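Probable disease resistance protein At5g66900 (Arabidopsis thaliana, PDB 7L7W) is a plant helper immune receptor acting as a calcium-permeable nonselective cation channel, seen here as its N-terminal RPW8-type CC-R four-helix bundle, a domain linked to cell death. Local coordinates at residues A18-L23 with Q56-M61; D77-A82 with K109-F114; D83-K88 with S98-K103. The protein carries 2 engineered substitutions. All coordinates share one frame; numbering follows the deposited sequence.

Interaction 1: residues A18-L23 with Q56-M61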
loop_
_atom_site.group_PDB
_atom_site.type_symbol
_atom_site.label_atom_id
_atom_site.label_comp_id
_atom_site.label_asym_id
_atom_site.label_seq_id
_atom_site.Cartn_x
_atom_site.Cartn_y
_atom_site.Cartn_z
ATOM N N ALA A 18 -29.938 -26.254 -1.307
ATOM C CA ALA A 18 -28.644 -25.692 -1.698
ATOM C C ALA A 18 -27.714 -25.499 -0.504
ATOM O O ALA A 18 -28.074 -24.833 0.469
ATOM C CB ALA A 18 -28.845 -24.350 -2.403
ATOM N N VAL A 19 -26.505 -26.050 -0.589
ATOM C CA VAL A 19 -25.532 -25.904 0.491
ATOM C C VAL A 19 -24.153 -25.499 -0.043
ATOM O O VAL A 19 -23.608 -24.478 0.384
ATOM C CB VAL A 19 -25.465 -27.181 1.351
ATOM C CG1 VAL A 19 -26.719 -27.292 2.196
ATOM C CG2 VAL A 19 -25.310 -28.419 0.483
ATOM N N PHE A 20 -23.564 -26.272 -0.968
ATOM C CA PHE A 20 -22.365 -25.792 -1.664
ATOM C C PHE A 20 -22.627 -24.446 -2.323
ATOM O O PHE A 20 -21.847 -23.500 -2.167
ATOM C CB PHE A 20 -21.904 -26.787 -2.731
ATOM C CG PHE A 20 -21.137 -27.950 -2.202
ATOM C CD1 PHE A 20 -19.850 -27.788 -1.740
ATOM C CD2 PHE A 20 -21.692 -29.221 -2.204
ATOM C CE1 PHE A 20 -19.137 -28.863 -1.266
ATOM C CE2 PHE A 20 -20.976 -30.297 -1.731
ATOM C CZ PHE A 20 -19.695 -30.113 -1.261
ATOM N N SER A 21 -23.729 -24.349 -3.068
ATOM C CA SER A 21 -24.035 -23.130 -3.799
ATOM C C SER A 21 -24.436 -21.996 -2.863
ATOM O O SER A 21 -24.177 -20.823 -3.166
ATOM C CB SER A 21 -25.123 -23.416 -4.835
ATOM O OG SER A 21 -26.294 -23.894 -4.204
ATOM N N LYS A 22 -25.020 -22.320 -1.707
ATOM C CA LYS A 22 -25.353 -21.283 -0.732
ATOM C C LYS A 22 -24.085 -20.676 -0.126
ATOM O O LYS A 22 -23.905 -19.439 -0.087
ATOM C CB LYS A 22 -26.259 -21.893 0.340
ATOM C CG LYS A 22 -26.246 -21.203 1.679
ATOM C CD LYS A 22 -26.937 -22.044 2.746
ATOM C CE LYS A 22 -28.435 -21.803 2.753
ATOM N NZ LYS A 22 -28.921 -21.416 4.113
ATOM N N LEU A 23 -23.183 -21.545 0.332
ATOM C CA LEU A 23 -21.903 -21.100 0.852
ATOM C C LEU A 23 -21.060 -20.404 -0.213
ATOM O O LEU A 23 -20.235 -19.552 0.122
ATOM C CB LEU A 23 -21.168 -22.290 1.462
ATOM C CG LEU A 23 -19.700 -22.110 1.833
ATOM C CD1 LEU A 23 -19.616 -21.536 3.232
ATOM C CD2 LEU A 23 -18.974 -23.462 1.794
ATOM N N GLN A 56 -24.570 -25.452 -8.123
ATOM C CA GLN A 56 -26.016 -25.629 -8.104
ATOM C C GLN A 56 -26.397 -27.052 -8.494
ATOM O O GLN A 56 -27.208 -27.701 -7.820
ATOM C CB GLN A 56 -26.682 -24.619 -9.023
ATOM C CG GLN A 56 -26.432 -23.204 -8.601
ATOM C CD GLN A 56 -27.230 -22.238 -9.419
ATOM O OE1 GLN A 56 -26.897 -21.958 -10.575
ATOM N NE2 GLN A 56 -28.300 -21.711 -8.830
ATOM N N LYS A 57 -25.807 -27.565 -9.575
ATOM C CA LYS A 57 -26.220 -28.887 -10.023
ATOM C C LYS A 57 -25.619 -30.001 -9.172
ATOM O O LYS A 57 -26.195 -31.091 -9.129
ATOM C CB LYS A 57 -25.915 -29.095 -11.513
ATOM C CG LYS A 57 -24.491 -29.395 -11.887
ATOM C CD LYS A 57 -24.352 -29.465 -13.414
ATOM C CE LYS A 57 -24.445 -28.086 -14.091
ATOM N NZ LYS A 57 -24.403 -28.174 -15.593
ATOM N N ILE A 58 -24.509 -29.750 -8.466
ATOM C CA ILE A 58 -24.060 -30.702 -7.448
ATOM C C ILE A 58 -25.056 -30.773 -6.295
ATOM O O ILE A 58 -25.374 -31.863 -5.801
ATOM C CB ILE A 58 -22.651 -30.343 -6.944
ATOM C CG1 ILE A 58 -21.583 -30.775 -7.950
ATOM C CG2 ILE A 58 -22.378 -30.975 -5.573
ATOM C CD1 ILE A 58 -20.205 -30.433 -7.502
ATOM N N ASP A 59 -25.562 -29.621 -5.839
ATOM C CA ASP A 59 -26.571 -29.644 -4.781
ATOM C C ASP A 59 -27.882 -30.267 -5.238
ATOM O O ASP A 59 -28.612 -30.831 -4.418
ATOM C CB ASP A 59 -26.838 -28.239 -4.243
ATOM C CG ASP A 59 -25.647 -27.650 -3.494
ATOM O OD1 ASP A 59 -24.532 -27.546 -4.048
ATOM O OD2 ASP A 59 -25.832 -27.259 -2.321
ATOM N N SER A 60 -28.240 -30.114 -6.512
ATOM C CA SER A 60 -29.464 -30.743 -6.990
ATOM C C SER A 60 -29.334 -32.256 -6.983
ATOM O O SER A 60 -30.337 -32.955 -6.846
ATOM C CB SER A 60 -29.811 -30.241 -8.390
ATOM O OG SER A 60 -28.881 -30.724 -9.331
ATOM N N MET A 61 -28.111 -32.773 -7.101
ATOM C CA MET A 61 -27.851 -34.204 -7.115
ATOM C C MET A 61 -27.534 -34.761 -5.742
ATOM O O MET A 61 -26.717 -35.681 -5.633
ATOM C CB MET A 61 -26.704 -34.521 -8.065
ATOM C CG MET A 61 -26.918 -34.083 -9.487
ATOM S SD MET A 61 -25.419 -34.406 -10.444
ATOM C CE MET A 61 -25.072 -36.105 -9.994
#

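Interaction 2: residues D77-A82 with K109-F114. With NI (nickel (II) ion), chain B.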
loop_
_atom_site.group_PDB
_atom_site.type_symbol
_atom_site.label_atom_id
_atom_site.label_comp_id
_atom_site.label_asym_id
_atom_site.label_seq_id
_atom_site.Cartn_x
_atom_site.Cartn_y
_atom_site.Cartn_z
ATOM N N ASP A 77 -13.410 -27.526 1.034
ATOM C CA ASP A 77 -12.230 -26.893 1.615
ATOM C C ASP A 77 -11.728 -25.719 0.778
ATOM O O ASP A 77 -11.175 -24.750 1.330
ATOM C CB ASP A 77 -11.131 -27.937 1.792
ATOM C CG ASP A 77 -11.441 -28.924 2.932
ATOM O OD1 ASP A 77 -10.632 -29.866 3.150
ATOM O OD2 ASP A 77 -12.506 -28.774 3.593
ATOM N N THR A 78 -11.922 -25.768 -0.546
ATOM C CA THR A 78 -11.496 -24.647 -1.375
ATOM C C THR A 78 -12.442 -23.464 -1.219
ATOM O O THR A 78 -11.988 -22.313 -1.076
ATOM C CB THR A 78 -11.379 -25.079 -2.834
ATOM O OG1 THR A 78 -12.495 -25.895 -3.167
ATOM C CG2 THR A 78 -10.167 -25.978 -3.005
ATOM N N ILE A 79 -13.754 -23.728 -1.195
ATOM C CA ILE A 79 -14.702 -22.644 -0.952
ATOM C C ILE A 79 -14.483 -22.052 0.437
ATOM O O ILE A 79 -14.639 -20.841 0.640
ATOM C CB ILE A 79 -16.141 -23.150 -1.143
ATOM C CG1 ILE A 79 -16.365 -23.561 -2.596
ATOM C CG2 ILE A 79 -17.142 -22.084 -0.777
ATOM C CD1 ILE A 79 -17.682 -24.336 -2.842
ATOM N N GLU A 80 -14.056 -22.875 1.406
ATOM C CA GLU A 80 -13.812 -22.343 2.744
ATOM C C GLU A 80 -12.518 -21.542 2.818
ATOM O O GLU A 80 -12.432 -20.585 3.601
ATOM C CB GLU A 80 -13.811 -23.465 3.770
ATOM C CG GLU A 80 -15.188 -23.686 4.367
ATOM C CD GLU A 80 -15.723 -22.462 5.100
ATOM O OE1 GLU A 80 -16.348 -21.599 4.438
ATOM O OE2 GLU A 80 -15.534 -22.375 6.339
ATOM N N ARG A 81 -11.509 -21.888 2.012
ATOM C CA ARG A 81 -10.345 -21.005 1.925
ATOM C C ARG A 81 -10.726 -19.653 1.322
ATOM O O ARG A 81 -10.288 -18.602 1.810
ATOM C CB ARG A 81 -9.242 -21.671 1.117
ATOM C CG ARG A 81 -8.593 -22.833 1.880
ATOM C CD ARG A 81 -8.002 -23.856 0.940
ATOM N NE ARG A 81 -7.129 -23.213 -0.036
ATOM C CZ ARG A 81 -6.852 -23.714 -1.239
ATOM N NH1 ARG A 81 -7.393 -24.875 -1.625
ATOM N NH2 ARG A 81 -6.040 -23.045 -2.059
ATOM N N ALA A 82 -11.560 -19.653 0.272
ATOM C CA ALA A 82 -12.032 -18.368 -0.242
ATOM C C ALA A 82 -12.774 -17.593 0.842
ATOM O O ALA A 82 -12.576 -16.383 0.994
ATOM C CB ALA A 82 -12.915 -18.556 -1.474
ATOM N N LYS A 109 -6.925 -20.617 -8.881
ATOM C CA LYS A 109 -6.532 -21.697 -9.779
ATOM C C LYS A 109 -7.240 -22.984 -9.378
ATOM O O LYS A 109 -7.821 -23.670 -10.232
ATOM C CB LYS A 109 -5.007 -21.882 -9.806
ATOM C CG LYS A 109 -4.540 -23.086 -10.674
ATOM C CD LYS A 109 -5.477 -23.281 -11.912
ATOM C CE LYS A 109 -5.228 -24.533 -12.755
ATOM N NZ LYS A 109 -6.451 -24.809 -13.570
ATOM N N ASP A 110 -7.298 -23.261 -8.073
ATOM C CA ASP A 110 -7.910 -24.500 -7.616
ATOM C C ASP A 110 -9.362 -24.565 -8.071
ATOM O O ASP A 110 -9.794 -25.562 -8.677
ATOM C CB ASP A 110 -7.780 -24.606 -6.096
ATOM C CG ASP A 110 -6.328 -24.803 -5.646
ATOM O OD1 ASP A 110 -5.438 -24.888 -6.523
ATOM O OD2 ASP A 110 -6.067 -24.855 -4.419
ATOM N N MET A 111 -10.099 -23.459 -7.886
ATOM C CA MET A 111 -11.504 -23.456 -8.265
ATOM C C MET A 111 -11.644 -23.777 -9.741
ATOM O O MET A 111 -12.439 -24.647 -10.126
ATOM C CB MET A 111 -12.143 -22.110 -7.930
ATOM C CG MET A 111 -12.590 -21.998 -6.488
ATOM S SD MET A 111 -13.153 -20.347 -6.037
ATOM C CE MET A 111 -13.784 -20.650 -4.384
ATOM N N LEU A 112 -10.795 -23.164 -10.568
ATOM C CA LEU A 112 -10.893 -23.402 -11.998
ATOM C C LEU A 112 -10.660 -24.871 -12.322
ATOM O O LEU A 112 -11.429 -25.468 -13.089
ATOM C CB LEU A 112 -9.911 -22.511 -12.753
ATOM C CG LEU A 112 -10.378 -21.056 -12.834
ATOM C CD1 LEU A 112 -9.485 -20.257 -13.756
ATOM C CD2 LEU A 112 -11.834 -20.951 -13.267
ATOM N N LYS A 113 -9.640 -25.490 -11.714
ATOM C CA LYS A 113 -9.407 -26.894 -12.039
ATOM C C LYS A 113 -10.589 -27.749 -11.608
ATOM O O LYS A 113 -10.977 -28.683 -12.318
ATOM C CB LYS A 113 -8.116 -27.412 -11.402
ATOM C CG LYS A 113 -7.755 -28.812 -11.915
ATOM C CD LYS A 113 -7.061 -29.673 -10.859
ATOM C CE LYS A 113 -7.966 -29.931 -9.649
ATOM N NZ LYS A 113 -8.570 -31.300 -9.636
ATOM N N PHE A 114 -11.218 -27.391 -10.491
ATOM C CA PHE A 114 -12.374 -28.141 -10.042
ATOM C C PHE A 114 -13.506 -28.082 -11.057
ATOM O O PHE A 114 -14.286 -29.031 -11.169
ATOM C CB PHE A 114 -12.841 -27.615 -8.695
ATOM C CG PHE A 114 -13.876 -28.465 -8.070
ATOM C CD1 PHE A 114 -13.514 -29.454 -7.169
ATOM C CD2 PHE A 114 -15.216 -28.312 -8.409
ATOM C CE1 PHE A 114 -14.478 -30.274 -6.601
ATOM C CE2 PHE A 114 -16.192 -29.135 -7.850
ATOM C CZ PHE A 114 -15.820 -30.118 -6.940
HETATM NI NI NI B . -16.673 -20.097 6.070
#

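Interaction 3: residues D83-K88 with S98-K103. Engineered in segment 98-103: Glu99 (natural residue Lys). With NI (nickel (II) ion), chain B.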
loop_
_atom_site.group_PDB
_atom_site.type_symbol
_atom_site.label_atom_id
_atom_site.label_comp_id
_atom_site.label_asym_id
_atom_site.label_seq_id
_atom_site.Cartn_x
_atom_site.Cartn_y
_atom_site.Cartn_z
ATOM N N ASP A 83 -13.615 -18.278 1.620
ATOM C CA ASP A 83 -14.389 -17.604 2.658
ATOM C C ASP A 83 -13.469 -16.954 3.686
ATOM O O ASP A 83 -13.604 -15.763 4.001
ATOM C CB ASP A 83 -15.339 -18.610 3.317
ATOM C CG ASP A 83 -16.441 -17.952 4.142
ATOM O OD1 ASP A 83 -16.478 -16.715 4.227
ATOM O OD2 ASP A 83 -17.294 -18.682 4.699
ATOM N N VAL A 84 -12.509 -17.719 4.203
ATOM C CA VAL A 84 -11.601 -17.202 5.221
ATOM C C VAL A 84 -10.801 -16.021 4.684
ATOM O O VAL A 84 -10.636 -14.994 5.368
ATOM C CB VAL A 84 -10.684 -18.332 5.713
ATOM C CG1 VAL A 84 -9.479 -17.772 6.418
ATOM C CG2 VAL A 84 -11.463 -19.268 6.627
ATOM N N ALA A 85 -10.289 -16.147 3.451
ATOM C CA ALA A 85 -9.488 -15.078 2.867
ATOM C C ALA A 85 -10.310 -13.806 2.703
ATOM O O ALA A 85 -9.845 -12.700 3.032
ATOM C CB ALA A 85 -8.915 -15.538 1.524
ATOM N N VAL A 86 -11.546 -13.944 2.222
ATOM C CA VAL A 86 -12.398 -12.777 2.035
ATOM C C VAL A 86 -12.693 -12.116 3.371
ATOM O O VAL A 86 -12.705 -10.884 3.483
ATOM C CB VAL A 86 -13.691 -13.177 1.305
ATOM C CG1 VAL A 86 -14.795 -12.191 1.608
ATOM C CG2 VAL A 86 -13.445 -13.253 -0.188
ATOM N N ARG A 87 -12.943 -12.915 4.408
ATOM C CA ARG A 87 -13.302 -12.292 5.672
ATOM C C ARG A 87 -12.108 -11.631 6.334
ATOM O O ARG A 87 -12.305 -10.718 7.142
ATOM C CB ARG A 87 -13.964 -13.306 6.599
ATOM C CG ARG A 87 -15.064 -14.068 5.888
ATOM C CD ARG A 87 -16.233 -14.378 6.776
ATOM N NE ARG A 87 -17.295 -13.387 6.651
ATOM C CZ ARG A 87 -18.506 -13.643 6.164
ATOM N NH1 ARG A 87 -19.417 -12.682 6.091
ATOM N NH2 ARG A 87 -18.808 -14.862 5.753
ATOM N N LYS A 88 -10.877 -12.042 5.988
ATOM C CA LYS A 88 -9.721 -11.402 6.607
ATOM C C LYS A 88 -9.199 -10.217 5.787
ATOM O O LYS A 88 -8.360 -9.459 6.280
ATOM C CB LYS A 88 -8.583 -12.404 6.797
ATOM C CG LYS A 88 -7.878 -12.725 5.487
ATOM C CD LYS A 88 -6.430 -13.252 5.637
ATOM C CE LYS A 88 -6.294 -14.355 6.664
ATOM N NZ LYS A 88 -5.352 -15.351 6.084
ATOM N N SER A 98 1.317 -8.434 -1.916
ATOM C CA SER A 98 1.824 -9.529 -2.750
ATOM C C SER A 98 1.501 -10.880 -2.129
ATOM O O SER A 98 0.929 -11.765 -2.779
ATOM C CB SER A 98 3.334 -9.403 -2.953
ATOM O OG SER A 98 3.731 -8.047 -3.059
ATOM N N GLU A 99 1.813 -11.034 -0.846
ATOM C CA GLU A 99 1.559 -12.297 -0.172
ATOM C C GLU A 99 0.119 -12.725 -0.372
ATOM O O GLU A 99 -0.173 -13.791 -0.937
ATOM C CB GLU A 99 1.852 -12.133 1.310
ATOM C CG GLU A 99 2.126 -13.395 2.036
ATOM C CD GLU A 99 2.426 -13.127 3.489
ATOM O OE1 GLU A 99 1.463 -12.809 4.232
ATOM O OE2 GLU A 99 3.625 -13.205 3.873
ATOM N N TYR A 100 -0.797 -11.856 0.053
ATOM C CA TYR A 100 -2.207 -12.195 0.011
ATOM C C TYR A 100 -2.637 -12.437 -1.420
ATOM O O TYR A 100 -3.368 -13.396 -1.705
ATOM C CB TYR A 100 -3.012 -11.080 0.657
ATOM C CG TYR A 100 -4.507 -11.241 0.654
ATOM C CD1 TYR A 100 -5.151 -11.955 1.653
ATOM C CD2 TYR A 100 -5.290 -10.624 -0.324
ATOM C CE1 TYR A 100 -6.534 -12.076 1.660
ATOM C CE2 TYR A 100 -6.659 -10.735 -0.322
ATOM C CZ TYR A 100 -7.283 -11.458 0.668
ATOM O OH TYR A 100 -8.663 -11.571 0.664
ATOM N N THR A 101 -2.104 -11.650 -2.356
ATOM C CA THR A 101 -2.551 -11.835 -3.723
ATOM C C THR A 101 -2.182 -13.224 -4.217
ATOM O O THR A 101 -3.027 -13.919 -4.795
ATOM C CB THR A 101 -1.990 -10.744 -4.615
ATOM O OG1 THR A 101 -2.457 -9.480 -4.132
ATOM C CG2 THR A 101 -2.504 -10.919 -6.031
ATOM N N ARG A 102 -0.965 -13.687 -3.896
ATOM C CA ARG A 102 -0.563 -15.032 -4.302
ATOM C C ARG A 102 -1.539 -16.061 -3.752
ATOM O O ARG A 102 -2.050 -16.906 -4.500
ATOM C CB ARG A 102 0.872 -15.334 -3.844
ATOM C CG ARG A 102 1.964 -14.511 -4.550
ATOM C CD ARG A 102 1.561 -14.101 -5.983
ATOM N NE ARG A 102 2.332 -12.960 -6.493
ATOM C CZ ARG A 102 1.891 -11.704 -6.514
ATOM N NH1 ARG A 102 0.680 -11.430 -6.060
ATOM N NH2 ARG A 102 2.653 -10.720 -6.990
ATOM N N LYS A 103 -1.879 -15.943 -2.464
ATOM C CA LYS A 103 -2.860 -16.838 -1.854
ATOM C C LYS A 103 -4.181 -16.798 -2.627
ATOM O O LYS A 103 -4.703 -17.838 -3.048
ATOM C CB LYS A 103 -3.031 -16.419 -0.395
ATOM C CG LYS A 103 -3.895 -17.251 0.512
ATOM C CD LYS A 103 -3.819 -16.699 1.963
ATOM C CE LYS A 103 -2.387 -16.209 2.305
ATOM N NZ LYS A 103 -1.982 -16.360 3.749
HETATM NI NI NI B . -16.673 -20.097 6.070
#

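Interaction 1: residues A18-L23 with Q56-M61
Asp59, from the last turn of helix 38-60, points its carboxylate at the start of helix 20-32, where Val19 holds the N-cap position and Phe20 and Ser21 begin the first turn. Its CG lies anti to the carbonyl carbon (chi1 -67°), which carries the two oxygens across the gap to the backbone N-H groups of that turn. OD1 accepts a weak hydrogen bond from Ser21 N at 3.4 Å. A second weak bond, Phe20 N to Asp59 OD2, is strongly bent, and the exact place of OD2 is doubtful in the model. A carboxylate set at the N-terminal end of a helix should be favoured by the helix dipole, and here it comes from a different helix.

The Phe20 ring stands almost perpendicular to the carboxylate of Asp59, the planes 86° apart, and presents its edge to OD1, with CD2 3.8 Å from Asp59 OD1. Past the carboxylate the ring meets Ile58, whose CG2 branch approaches Phe20 CD2 to 3.9 Å at a slant. One turn before Asp59, the aliphatic part of Gln56 lies against Ser21, with Gln56 CG 4.0 Å from Ser21 CB. The polar centre is thus bordered by aliphatic and aromatic carbon.

Ser21 also touches Phe52 and Thr55, further back on the same partner helix. Other parts of the fold close in as well: Phe20 forms an edge-to-face pair with Phe67 and rests on Leu75 of helix 70-88, and Ile58 reaches Leu119 of helix 119-127.

Interaction 2: residues D77-A82 with K109-F114
An antiparallel helix pair inside the bundle brings Thr78, Ile79, Arg81 and Ala82 of helix 70-88 against Asp110 and Met111 of helix 97-114. The two short axes pass 10.2 Å apart, with 149° between their directions. At the margin of the contact, Arg81 grips Asp110 end-on: NH1 and NH2 both donate to the single oxygen OD2, at 3.1 Å from NH1 and 3.0 Å from NH2. OD2 lies in the guanidinium plane, at its edge, but the carboxylate is turned 68° from that plane. NH1 meets the anti lone pair of OD2; NH2 comes from above the carboxylate plane. A bend at chi3 (51°) brings the end of the arginine round to this position. Arg106 forms a further salt bridge to OD2, so two arginines share one acidic oxygen, which would be expected to keep Asp110 ionised.

In the four-helix bundle of this CC-R domain, the same pair also faces inward, and there the contact is apolar. Met111, extended beyond CG, lays its methyl CE against the surface formed by Ile79 and Ala82, 3.7 Å from Ala82 CB and 4.3 Å from Ile79 CG1. Thr47 and Met48 of helix 38-60 also touch this methionine. Between the two zones, Thr78 turns its methyl CG2 to Asp110 CB, 4.1 Å away, while its hydroxyl bonds back to the carbonyl oxygens of Glu74 and Leu75 in its own helix. Glu80 takes no part in the pairing; its two carboxylate oxygens bind a nickel ion, with Asp83 as another ligand.

Interaction 3: residues D83-K88 with S98-K103
Toward the end of the antiparallel pair formed by helices 70-88 and 97-114, Tyr100 spans the gap to Ala85 and Lys88. The helices are wider apart here, their short axes 11.6 Å from each other and 152° apart in direction. With CG anti to the backbone N (chi1 178°), the ring is directed toward helix 70-88, and its hydroxyl OH donates to Ala85 O at 2.9 Å. The acceptor lies at the edge of the ring, in its plane. Relative to the carbonyl, however, the hydroxyl stands 73° above its plane, off the lone pairs of Ala85 O. Ala85 CB adds an apolar touch to the ring, 4.2 Å from Tyr100 CE1. Lys88 runs past the ring in the opposite sense, its CG and CD both near CE1, with CG 4.1 Å from Tyr100 CE1. Bends at chi3 and chi4 carry its amine toward that of Lys103, the two NZ atoms of Lys88 and Lys103 being 4.2 Å apart.

Around the ring, Phe89, Phe37, Val92 and Leu40 add further packing, so the phenol is buried although the contact lies toward one end of the bundle. Engineered Glu99 lies outside the pairing and packs on Ala36 of the second subunit. On another side of helix 70-88, Asp83 OD2 binds nickel, while its OD1 accepts a weak hydrogen bond from Arg87 NH2 as part of a salt bridge.

The chemistry is uneven: the buried phenol finds an acceptor in the backbone of the opposite helix, whereas the two neighbouring ammonium groups would be expected to repel each other unless solvent screens them.

Interactions 2 and 3 hold the same two helices, 70-88 and 97-114, at successive levels, whereas interaction 1 joins the start of helix 20-32 to the end of helix 38-60. Interaction 2, buried and nearest the chain's centre, combines methionine packing with a salt bridge; interactions 1 and 3 lie on opposite sides of that centre. Interaction 1, only partly buried, relies on a carboxylate facing backbone N-H groups; interaction 3, also buried but with a charged lysine rim, on a phenol bonded to a carbonyl oxygen. Interaction 1 meets interaction 2 through Leu23 and Phe20 on Ile79 and Ile58 on Phe114; Leu23 also touches Glu80 and Asp83, which bind one nickel ion.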